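Local coordinates for protein farnesyl pyrophosphate synthetase (Staphylococcus aureus, PDB 5H9D) that probably condenses isopentenyl diphosphate units with an allylic diphosphate in a magnesium-dependent reaction to build heptaprenyl diphosphate, at residues F47-S52 and Q66-L71. Numbering follows the deposited sequence.
Sequences FVILSS and QVAVAL
Val-48 packs its two methyls against Val-67, Ala-68 and Leu-71 in the all-helical isoprenoid (terpene) synthase fold, where the last turns of helix 43-51 pack against helix 62-85. The two axes run nearly antiparallel, at 155°, and approach to 9.2 Å. Along 66-71, Val-67 makes the first touch: its CB lies 4.3 Å from CG1 of Val-48, a grazing contact, while its side chain also rests on Val-179 of helix 158-183.

Ala-68 follows at the centre, its CB directed at the opposing helix and its CA only 5.8 Å from that of Val-48. The small methyl admits two neighbours, Val-48 and the end of Ile-49, and further packs on Val-13 of helix 6-20, which Ile-49 touches as well. One turn on, Leu-71 takes the other branch of the valine, with its CG 4.1 Å from CG2 of Val-48. The two methyls of Val-48 thus divide one face of helix 62-85 between them: CG1, trans to its own backbone N (chi1 180°), lies against the backbone of Ala-68, 4.1 Å from its N, in van der Waals contact, and CG2 is left for Leu-71. Ser-176 of helix 158-183 adjoins both Val-48 and Leu-71, so this third helix closes one flank of the buried interface and helix 6-20 another.

Behind the apolar seam, the carbonyl O of Ile-49 accepts hydrogen bonds from both the backbone N and OG of Ser-52, the latter on a lone pair in the carbonyl plane. The side chain of Ile-49 starts off obliquely to helix 62-85, but its far end bends back, bringing CD1 to 3.7 Å from CB of Ala-68.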
# COMPACT_ATOMS: atom_id res chain seq x y z
N PHE A 47 -9.52 11.94 9.00
CA PHE A 47 -10.07 11.10 10.04
C PHE A 47 -9.11 10.88 11.19
O PHE A 47 -9.54 10.68 12.31
CB PHE A 47 -10.53 9.77 9.45
CG PHE A 47 -11.89 9.84 8.84
CD1 PHE A 47 -12.97 10.26 9.59
CD2 PHE A 47 -12.08 9.55 7.51
CE1 PHE A 47 -14.22 10.39 9.03
CE2 PHE A 47 -13.32 9.68 6.93
CZ PHE A 47 -14.40 10.09 7.68
N VAL A 48 -7.80 10.92 10.93
CA VAL A 48 -6.83 10.72 12.00
C VAL A 48 -6.86 11.92 12.96
O VAL A 48 -6.97 11.73 14.18
CB VAL A 48 -5.40 10.52 11.44
CG1 VAL A 48 -4.42 10.33 12.57
CG2 VAL A 48 -5.36 9.34 10.51
N ILE A 49 -6.75 13.14 12.42
CA ILE A 49 -6.81 14.34 13.25
C ILE A 49 -8.12 14.25 14.08
O ILE A 49 -8.06 14.12 15.29
CB ILE A 49 -6.78 15.67 12.36
CG1 ILE A 49 -5.33 16.14 12.12
CG2 ILE A 49 -7.53 16.81 13.03
CD1 ILE A 49 -4.64 15.45 11.00
N LEU A 50 -9.28 14.27 13.42
CA LEU A 50 -10.60 14.19 14.07
C LEU A 50 -10.76 13.08 15.10
O LEU A 50 -11.28 13.32 16.18
CB LEU A 50 -11.73 14.04 13.05
CG LEU A 50 -12.45 15.33 12.69
CD1 LEU A 50 -13.67 14.99 11.90
CD2 LEU A 50 -12.83 16.08 13.96
N SER A 51 -10.32 11.87 14.76
CA SER A 51 -10.39 10.74 15.68
C SER A 51 -9.60 10.97 16.95
O SER A 51 -9.81 10.29 17.94
CB SER A 51 -9.83 9.46 15.02
OG SER A 51 -10.71 8.94 14.05
N SER A 52 -8.67 11.91 16.95
CA SER A 52 -7.87 12.12 18.14
C SER A 52 -8.44 13.12 19.13
O SER A 52 -7.96 13.17 20.24
CB SER A 52 -6.45 12.52 17.77
OG SER A 52 -6.40 13.87 17.36
N GLN A 66 1.95 13.06 12.76
CA GLN A 66 2.86 12.14 12.13
C GLN A 66 2.14 10.89 11.63
O GLN A 66 2.49 10.32 10.59
CB GLN A 66 4.01 11.77 13.07
CG GLN A 66 5.00 12.90 13.40
CD GLN A 66 5.73 13.45 12.18
OE1 GLN A 66 6.28 12.70 11.38
NE2 GLN A 66 5.74 14.78 12.04
N VAL A 67 1.10 10.45 12.33
CA VAL A 67 0.40 9.27 11.86
C VAL A 67 -0.43 9.68 10.63
O VAL A 67 -0.62 8.91 9.70
CB VAL A 67 -0.49 8.64 12.97
CG1 VAL A 67 -1.14 7.37 12.46
CG2 VAL A 67 0.38 8.30 14.15
N ALA A 68 -0.88 10.91 10.65
CA ALA A 68 -1.65 11.45 9.53
C ALA A 68 -0.77 11.49 8.26
O ALA A 68 -1.21 11.05 7.19
CB ALA A 68 -2.17 12.86 9.89
N VAL A 69 0.47 11.99 8.40
CA VAL A 69 1.44 12.05 7.31
C VAL A 69 1.74 10.62 6.82
O VAL A 69 1.79 10.35 5.62
CB VAL A 69 2.75 12.77 7.78
CG1 VAL A 69 3.87 12.49 6.83
CG2 VAL A 69 2.54 14.28 7.84
N ALA A 70 1.91 9.69 7.75
CA ALA A 70 2.17 8.30 7.37
C ALA A 70 1.01 7.69 6.60
O ALA A 70 1.24 7.03 5.59
CB ALA A 70 2.44 7.43 8.62
N LEU A 71 -0.21 7.90 7.06
CA LEU A 71 -1.37 7.33 6.37
C LEU A 71 -1.51 7.82 4.92
O LEU A 71 -1.83 7.02 4.02
CB LEU A 71 -2.66 7.65 7.13
CG LEU A 71 -3.18 6.69 8.20
CD1 LEU A 71 -3.80 5.50 7.48
CD2 LEU A 71 -2.06 6.27 9.15